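Local coordinates for tyrosine aminotransferase (Leishmania infantum, PDB 4IX8), which probably transfers the amino group of tyrosine to 2-oxoglutarate with the help of pyridoxal 5'-phosphate, as other aminotransferases of its family do, at residues G161-C167 against H210-V215; A203-V207 against F238-H242; L152-L157 against W306-M310. All blocks are in the same frame, centred on the assembly; numbering follows the deposited sequence.

Contact 1. Residues G161-C167 against H210-V215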
loop_
_atom_site.group_PDB
_atom_site.type_symbol
_atom_site.label_atom_id
_atom_site.label_comp_id
_atom_site.label_asym_id
_atom_site.label_seq_id
_atom_site.Cartn_x
_atom_site.Cartn_y
_atom_site.Cartn_z
ATOM N N GLY A 161 18.222 -13.601 -4.705
ATOM C CA GLY A 161 19.626 -13.974 -4.793
ATOM C C GLY A 161 20.562 -12.775 -4.904
ATOM O O GLY A 161 21.804 -12.891 -4.816
ATOM N N ASP A 162 19.984 -11.624 -5.176
ATOM C CA ASP A 162 20.740 -10.377 -5.182
ATOM C C ASP A 162 20.930 -9.889 -3.752
ATOM O O ASP A 162 20.247 -10.364 -2.825
ATOM C CB ASP A 162 20.010 -9.311 -5.981
ATOM C CG ASP A 162 20.108 -9.548 -7.484
ATOM O OD1 ASP A 162 21.020 -10.294 -7.882
ATOM O OD2 ASP A 162 19.322 -8.946 -8.267
ATOM N N ASN A 163 21.830 -8.931 -3.584
ATOM C CA ASN A 163 21.956 -8.238 -2.307
ATOM C C ASN A 163 22.017 -6.719 -2.463
ATOM O O ASN A 163 22.339 -6.235 -3.529
ATOM C CB ASN A 163 23.184 -8.757 -1.573
ATOM C CG ASN A 163 24.509 -8.397 -2.281
ATOM O OD1 ASN A 163 25.060 -7.299 -2.080
ATOM N ND2 ASN A 163 25.075 -9.366 -3.031
ATOM N N ILE A 164 21.649 -5.980 -1.409
ATOM C CA ILE A 164 21.867 -4.529 -1.340
ATOM C C ILE A 164 22.576 -4.166 -0.045
ATOM O O ILE A 164 22.493 -4.905 0.935
ATOM C CB ILE A 164 20.571 -3.715 -1.423
ATOM C CG1 ILE A 164 19.564 -4.189 -0.385
ATOM C CG2 ILE A 164 19.951 -3.834 -2.799
ATOM C CD1 ILE A 164 18.380 -3.248 -0.289
ATOM N N LEU A 165 23.307 -3.050 -0.067
ATOM C CA LEU A 165 24.019 -2.558 1.090
ATOM C C LEU A 165 23.109 -1.587 1.782
ATOM O O LEU A 165 22.706 -0.603 1.184
ATOM C CB LEU A 165 25.357 -1.895 0.718
ATOM C CG LEU A 165 26.370 -2.810 0.011
ATOM C CD1 LEU A 165 27.718 -2.140 -0.120
ATOM C CD2 LEU A 165 26.561 -4.062 0.734
ATOM N N VAL A 166 22.778 -1.893 3.038
ATOM C CA VAL A 166 21.859 -1.083 3.865
ATOM C C VAL A 166 22.518 -0.725 5.202
ATOM O O VAL A 166 23.198 -1.565 5.805
ATOM C CB VAL A 166 20.580 -1.808 4.175
ATOM C CG1 VAL A 166 19.622 -0.897 4.951
ATOM C CG2 VAL A 166 19.934 -2.317 2.873
ATOM N N CYS A 167 22.367 0.519 5.650
ATOM C CA CYS A 167 22.921 0.917 6.938
ATOM C C CYS A 167 22.284 0.112 8.067
ATOM O O CYS A 167 21.135 -0.300 7.975
ATOM C CB CYS A 167 22.734 2.412 7.167
ATOM S SG CYS A 167 21.014 2.817 6.956
ATOM N N HIS A 210 26.668 -9.581 -7.216
ATOM C CA HIS A 210 25.213 -9.609 -6.997
ATOM C C HIS A 210 24.710 -8.400 -6.220
ATOM O O HIS A 210 23.543 -8.342 -5.893
ATOM C CB HIS A 210 24.806 -10.856 -6.242
ATOM C CG HIS A 210 24.992 -12.116 -7.003
ATOM N ND1 HIS A 210 24.465 -12.316 -8.253
ATOM C CD2 HIS A 210 25.668 -13.242 -6.699
ATOM C CE1 HIS A 210 24.802 -13.512 -8.684
ATOM N NE2 HIS A 210 25.517 -14.100 -7.753
ATOM N N THR A 211 25.590 -7.454 -5.897
ATOM C CA THR A 211 25.196 -6.270 -5.135
ATOM C C THR A 211 24.533 -5.261 -6.079
ATOM O O THR A 211 25.172 -4.828 -7.026
ATOM C CB THR A 211 26.428 -5.588 -4.479
ATOM O OG1 THR A 211 27.122 -6.489 -3.608
ATOM C CG2 THR A 211 26.047 -4.400 -3.730
ATOM N N LYS A 212 23.309 -4.824 -5.792
ATOM C CA LYS A 212 22.528 -4.020 -6.736
ATOM C C LYS A 212 22.255 -2.585 -6.331
ATOM O O LYS A 212 21.811 -1.799 -7.153
ATOM C CB LYS A 212 21.180 -4.698 -7.026
ATOM C CG LYS A 212 21.340 -6.044 -7.713
ATOM C CD LYS A 212 21.963 -5.933 -9.107
ATOM C CE LYS A 212 22.809 -7.156 -9.453
ATOM N NZ LYS A 212 21.994 -8.299 -9.930
ATOM N N ALA A 213 22.493 -2.230 -5.076
ATOM C CA ALA A 213 22.203 -0.883 -4.620
ATOM C C ALA A 213 22.886 -0.599 -3.291
ATOM O O ALA A 213 23.318 -1.504 -2.592
ATOM C CB ALA A 213 20.678 -0.680 -4.495
ATOM N N PHE A 214 23.011 0.684 -2.992
ATOM C CA PHE A 214 23.486 1.188 -1.716
ATOM C C PHE A 214 22.365 2.045 -1.143
ATOM O O PHE A 214 21.958 3.001 -1.778
ATOM C CB PHE A 214 24.730 2.019 -1.904
ATOM C CG PHE A 214 25.482 2.293 -0.647
ATOM C CD1 PHE A 214 25.252 3.446 0.069
ATOM C CD2 PHE A 214 26.461 1.433 -0.211
ATOM C CE1 PHE A 214 25.963 3.715 1.242
ATOM C CE2 PHE A 214 27.175 1.700 0.934
ATOM C CZ PHE A 214 26.927 2.848 1.662
ATOM N N VAL A 215 21.853 1.687 0.027
ATOM C CA VAL A 215 20.771 2.427 0.643
ATOM C C VAL A 215 21.291 3.309 1.776
ATOM O O VAL A 215 22.025 2.820 2.638
ATOM C CB VAL A 215 19.704 1.515 1.237
ATOM C CG1 VAL A 215 18.655 2.358 1.926
ATOM C CG2 VAL A 215 19.061 0.625 0.172
#

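Contact 2. Residues A203-V207 against F238-H242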
loop_
_atom_site.group_PDB
_atom_site.type_symbol
_atom_site.label_atom_id
_atom_site.label_comp_id
_atom_site.label_asym_id
_atom_site.label_seq_id
_atom_site.Cartn_x
_atom_site.Cartn_y
_atom_site.Cartn_z
ATOM N N ALA A 203 32.372 -1.103 3.988
ATOM C CA ALA A 203 31.348 -1.372 2.993
ATOM C C ALA A 203 31.942 -1.849 1.678
ATOM O O ALA A 203 31.337 -2.661 0.981
ATOM C CB ALA A 203 30.533 -0.141 2.750
ATOM N N ALA A 204 33.121 -1.345 1.334
ATOM C CA ALA A 204 33.767 -1.712 0.086
ATOM C C ALA A 204 33.988 -3.223 -0.040
ATOM O O ALA A 204 33.821 -3.775 -1.115
ATOM C CB ALA A 204 35.087 -0.986 -0.042
ATOM N N GLY A 205 34.282 -3.896 1.069
ATOM C CA GLY A 205 34.583 -5.321 1.063
ATOM C C GLY A 205 33.326 -6.166 0.945
ATOM O O GLY A 205 33.388 -7.388 0.827
ATOM N N MET A 206 32.174 -5.526 1.021
ATOM C CA MET A 206 30.917 -6.257 0.969
ATOM C C MET A 206 30.295 -6.299 -0.427
ATOM O O MET A 206 29.245 -6.929 -0.621
ATOM C CB MET A 206 29.916 -5.633 1.912
ATOM C CG MET A 206 30.315 -5.762 3.347
ATOM S SD MET A 206 29.064 -4.859 4.271
ATOM C CE MET A 206 29.857 -4.904 5.907
ATOM N N VAL A 207 30.864 -5.537 -1.355
ATOM C CA VAL A 207 30.315 -5.432 -2.706
ATOM C C VAL A 207 30.741 -6.631 -3.544
ATOM O O VAL A 207 31.915 -6.968 -3.601
ATOM C CB VAL A 207 30.768 -4.143 -3.403
ATOM C CG1 VAL A 207 30.189 -4.055 -4.813
ATOM C CG2 VAL A 207 30.336 -2.924 -2.591
ATOM N N PHE A 238 31.554 6.681 -3.518
ATOM C CA PHE A 238 31.555 5.246 -3.304
ATOM C C PHE A 238 30.700 4.499 -4.335
ATOM O O PHE A 238 31.089 3.467 -4.855
ATOM C CB PHE A 238 31.074 4.955 -1.896
ATOM C CG PHE A 238 30.999 3.507 -1.574
ATOM C CD1 PHE A 238 29.865 2.785 -1.866
ATOM C CD2 PHE A 238 32.063 2.867 -0.964
ATOM C CE1 PHE A 238 29.782 1.451 -1.549
ATOM C CE2 PHE A 238 31.988 1.532 -0.645
ATOM C CZ PHE A 238 30.843 0.823 -0.944
ATOM N N CYS A 239 29.524 5.040 -4.609
ATOM C CA CYS A 239 28.580 4.437 -5.550
ATOM C C CYS A 239 29.115 4.527 -6.972
ATOM O O CYS A 239 28.879 3.655 -7.798
ATOM C CB CYS A 239 27.210 5.120 -5.415
ATOM S SG CYS A 239 26.371 4.612 -3.883
ATOM N N GLN A 240 29.883 5.569 -7.250
ATOM C CA GLN A 240 30.512 5.700 -8.546
ATOM C C GLN A 240 31.618 4.646 -8.763
ATOM O O GLN A 240 31.666 3.990 -9.788
ATOM C CB GLN A 240 31.074 7.098 -8.683
ATOM C CG GLN A 240 31.819 7.371 -9.993
ATOM C CD GLN A 240 30.949 7.204 -11.234
ATOM O OE1 GLN A 240 29.848 7.735 -11.316
ATOM N NE2 GLN A 240 31.446 6.462 -12.210
ATOM N N GLN A 241 32.496 4.503 -7.794
ATOM C CA GLN A 241 33.581 3.556 -7.841
ATOM C C GLN A 241 33.025 2.151 -8.020
ATOM O O GLN A 241 33.544 1.367 -8.805
ATOM C CB GLN A 241 34.432 3.656 -6.560
ATOM N N HIS A 242 31.955 1.827 -7.309
ATOM C CA HIS A 242 31.423 0.475 -7.365
ATOM C C HIS A 242 30.295 0.291 -8.388
ATOM O O HIS A 242 29.802 -0.819 -8.576
ATOM C CB HIS A 242 30.969 0.082 -5.977
ATOM C CG HIS A 242 32.097 -0.005 -5.016
ATOM N ND1 HIS A 242 32.910 -1.116 -4.938
ATOM C CD2 HIS A 242 32.611 0.897 -4.148
ATOM C CE1 HIS A 242 33.859 -0.904 -4.042
ATOM N NE2 HIS A 242 33.701 0.309 -3.550
#

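Contact 3. Residues L152-L157 against W306-M310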
loop_
_atom_site.group_PDB
_atom_site.type_symbol
_atom_site.label_atom_id
_atom_site.label_comp_id
_atom_site.label_asym_id
_atom_site.label_seq_id
_atom_site.Cartn_x
_atom_site.Cartn_y
_atom_site.Cartn_z
ATOM N N LEU A 152 8.672 -0.836 -4.429
ATOM C CA LEU A 152 8.837 -0.642 -5.866
ATOM C C LEU A 152 10.302 -0.492 -6.236
ATOM O O LEU A 152 10.770 -1.066 -7.202
ATOM C CB LEU A 152 8.077 0.599 -6.318
ATOM C CG LEU A 152 6.580 0.482 -6.215
ATOM C CD1 LEU A 152 5.975 1.850 -6.383
ATOM C CD2 LEU A 152 6.010 -0.508 -7.232
ATOM N N ALA A 153 11.050 0.268 -5.454
ATOM C CA ALA A 153 12.454 0.473 -5.772
ATOM C C ALA A 153 13.222 -0.855 -5.770
ATOM O O ALA A 153 13.976 -1.157 -6.702
ATOM C CB ALA A 153 13.088 1.467 -4.794
ATOM N N LEU A 154 13.050 -1.649 -4.719
ATOM C CA LEU A 154 13.831 -2.866 -4.602
ATOM C C LEU A 154 13.359 -3.976 -5.528
ATOM O O LEU A 154 14.179 -4.659 -6.108
ATOM C CB LEU A 154 13.790 -3.357 -3.174
ATOM C CG LEU A 154 14.895 -2.879 -2.223
ATOM C CD1 LEU A 154 15.352 -1.493 -2.488
ATOM C CD2 LEU A 154 14.357 -2.954 -0.795
ATOM N N THR A 155 12.052 -4.194 -5.654
ATOM C CA THR A 155 11.593 -5.367 -6.392
ATOM C C THR A 155 11.599 -5.105 -7.909
ATOM O O THR A 155 11.413 -6.011 -8.692
ATOM C CB THR A 155 10.181 -5.812 -5.923
ATOM O OG1 THR A 155 9.226 -4.794 -6.183
ATOM C CG2 THR A 155 10.193 -6.094 -4.473
ATOM N N ALA A 156 11.784 -3.857 -8.314
ATOM C CA ALA A 156 11.950 -3.514 -9.727
ATOM C C ALA A 156 13.432 -3.617 -10.090
ATOM O O ALA A 156 13.775 -3.702 -11.257
ATOM C CB ALA A 156 11.402 -2.093 -10.017
ATOM N N LEU A 157 14.309 -3.679 -9.092
ATOM C CA LEU A 157 15.754 -3.655 -9.325
ATOM C C LEU A 157 16.388 -5.050 -9.168
ATOM O O LEU A 157 17.287 -5.454 -9.929
ATOM C CB LEU A 157 16.406 -2.641 -8.354
ATOM C CG LEU A 157 17.896 -2.396 -8.516
ATOM C CD1 LEU A 157 18.210 -1.644 -9.820
ATOM C CD2 LEU A 157 18.378 -1.634 -7.337
ATOM N N TRP A 306 15.159 0.688 -14.895
ATOM C CA TRP A 306 14.732 0.641 -13.497
ATOM C C TRP A 306 13.436 1.439 -13.371
ATOM O O TRP A 306 12.416 0.977 -12.840
ATOM C CB TRP A 306 15.823 1.212 -12.594
ATOM C CG TRP A 306 15.596 1.074 -11.094
ATOM C CD1 TRP A 306 14.695 0.272 -10.452
ATOM C CD2 TRP A 306 16.307 1.768 -10.068
ATOM N NE1 TRP A 306 14.811 0.421 -9.089
ATOM C CE2 TRP A 306 15.796 1.335 -8.831
ATOM C CE3 TRP A 306 17.338 2.710 -10.075
ATOM C CZ2 TRP A 306 16.272 1.813 -7.638
ATOM C CZ3 TRP A 306 17.806 3.183 -8.874
ATOM C CH2 TRP A 306 17.287 2.728 -7.682
ATOM N N ALA A 307 13.434 2.610 -13.974
ATOM C CA ALA A 307 12.283 3.479 -13.925
ATOM C C ALA A 307 11.056 2.834 -14.558
ATOM O O ALA A 307 9.961 2.795 -13.988
ATOM C CB ALA A 307 12.612 4.768 -14.641
ATOM N N VAL A 308 11.233 2.323 -15.761
ATOM C CA VAL A 308 10.140 1.621 -16.447
ATOM C C VAL A 308 9.633 0.461 -15.576
ATOM O O VAL A 308 8.424 0.286 -15.435
ATOM C CB VAL A 308 10.605 1.114 -17.859
ATOM C CG1 VAL A 308 9.637 0.055 -18.455
ATOM C CG2 VAL A 308 10.757 2.320 -18.812
ATOM N N GLY A 309 10.549 -0.280 -14.939
ATOM C CA GLY A 309 10.162 -1.379 -14.068
ATOM C C GLY A 309 9.269 -0.934 -12.905
ATOM O O GLY A 309 8.211 -1.523 -12.649
ATOM N N MET A 310 9.671 0.137 -12.231
ATOM C CA MET A 310 8.882 0.660 -11.087
ATOM C C MET A 310 7.484 1.070 -11.544
ATOM O O MET A 310 6.468 0.703 -10.936
ATOM C CB MET A 310 9.612 1.830 -10.447
ATOM C CG MET A 310 10.844 1.383 -9.765
ATOM S SD MET A 310 11.544 2.645 -8.656
ATOM C CE MET A 310 12.403 3.755 -9.808
#

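Contact 1. Residues G161-C167 against H210-V215
Asn-163 and Thr-211 meet through their polar ends. Asn-163 has CG wedged between its backbone N and carbonyl carbon (chi1 67°), which brings the amide across to the neighbouring strand. Thr-211 OG1 donates to Asn-163 OD1 at 2.7 Å, in the amide plane and on a lone pair. The side-chain ND2 of Asn-163 donates to Asp-208 OD1, so both ends of the group are held. On the same face, Leu-165 lays CB and CD1 obliquely against the Phe-214 ring, with Leu-165 CB 3.6 Å from Phe-214 CD2. The other face carries Ile-164, whose CG2 touches Ala-213 CB at 3.7 Å, and Val-166, which runs alongside Val-215 in the same direction. Near the start of the two strands, the bent chain of Lys-212 carries NZ to Asp-162 OD1 at 3.0 Å, a salt bridge with a weak hydrogen bond. Asp-162 OD2 takes the backbone N-H of Asn-159. Between the strands, Leu-165 N gives a straight bond to Ala-213 O (175°), and Val-215 N bonds to Leu-165 O. The register slips by one residue between Asn-163 and Leu-165, a beta bulge. These are neighbouring parallel strands in the central mixed sheet of the large domain, characteristic of fold-type I aminotransferases.

Contact 2. Residues A203-V207 against F238-H242
Phe-238 meets Ala-203, Ala-204 and Val-207 with the far end of its ring. CG stands anti to the backbone N (chi1 178°), and this carries the ring from its helix to the 203-207 segment. Phe-238 CZ lies 3.8 Å from Ala-203 CB. The backbone N of Ala-204 comes to the ring edge, near its plane, 3.7 Å from Phe-238 CE2. The methyl of Ala-204 also touches Phe-238 CE2. Val-207 CG2 adds a looser touch at 4.1 Å from Phe-238 CZ, where the valine and the phenylalanine run alongside in opposite senses. The Phe-238 ring also meets that of Phe-214, on strand 211-217 of the central sheet.

The setting is the alpha/beta layering of the large domain. Helix 229-242 covers one face of the central sheet, and the end of the short helix 200-204 packs beside its C-terminal part. A type I beta turn from Ala-204 to Val-207 follows that short helix. It brings Val-207 back toward the longer helix.

One turn after Phe-238, His-242 reaches the same segment. Its CD2 sits over the centre of the Phe-238 ring, 3.5 Å above the plane, so the two rings of the helix pack on each other. Val-207 CG2 covers one face of the imidazole in a CH-pi contact, 4.2 Å from the ring centroid and 24° off the normal. It lies toward the rim and is 3.9 Å from His-242 ND1. On the NE2 side of the imidazole, Ala-204 CB approaches obliquely, 4.0 Å from His-242 NE2.

Contact 3. Residues L152-L157 against W306-M310
Trp-306 and Ala-153 share the hydrogen bond of this contact. Trp-306 NE1 donates to the backbone O of Ala-153 at 3.0 Å, with an angle of 155° at the hydrogen. The indole N-H meets the carbonyl in its plane, on a lone pair, and the oxygen lies close to the indole plane. The buried indole N-H is thereby satisfied, and the bond fixes how the ring is turned. CG of Trp-306 is anti to its backbone N (chi1 -173°), which extends the indole toward helix 145-157.

A CH-pi contact comes next. Leu-157 CD1 stands 3.8 Å from the centroid of the five-membered ring of Trp-306, almost on its normal. The opposite face is covered, toward its rim, by Met-310 CE of the same helix as the indole.

The segments 152-157 and 306-310, both in the large domain, cross at 114°, their axes 8.6 Å apart at closest approach. Both touch Leu-275 of the central sheet strand 274-279. Helix 145-157 also meets the second subunit, where Thr-155 O accepts a hydrogen bond from Ser-43 of that other chain.

Apolar contacts fill the crossing. Ala-156 CB points to the other helix and lies 3.5 Å from Met-310 CG. It also rests on the backbone of Gly-309, where the helices come close, with Ala-156 CB 3.8 Å from Gly-309 C. Met-310 SD lies against the backbone of Ala-153, 3.7 Å from its CA.

All three contacts belong to the large domain and its central eight-stranded mixed sheet. Contact 1 pairs two of the parallel strands. Contact 2 joins helices 200-204 and 229-242, its centre about 10 Å from that of contact 1. Phe-214 and Leu-165 of the sheet touch Phe-238 and Val-207 there. Contacts 1 and 3 have their centres about 14 Å apart, and Leu-157 and Leu-154 reach Ala-213 and Ile-164. Contacts 2 and 3 do not touch; their nearest atoms are about 10 Å apart. In sequence, contact 3 closes a long loop that contains the other two, whose segments alternate. Contacts 2 and 3 both touch the second subunit, so the layers around this sheet also take part in the dimer.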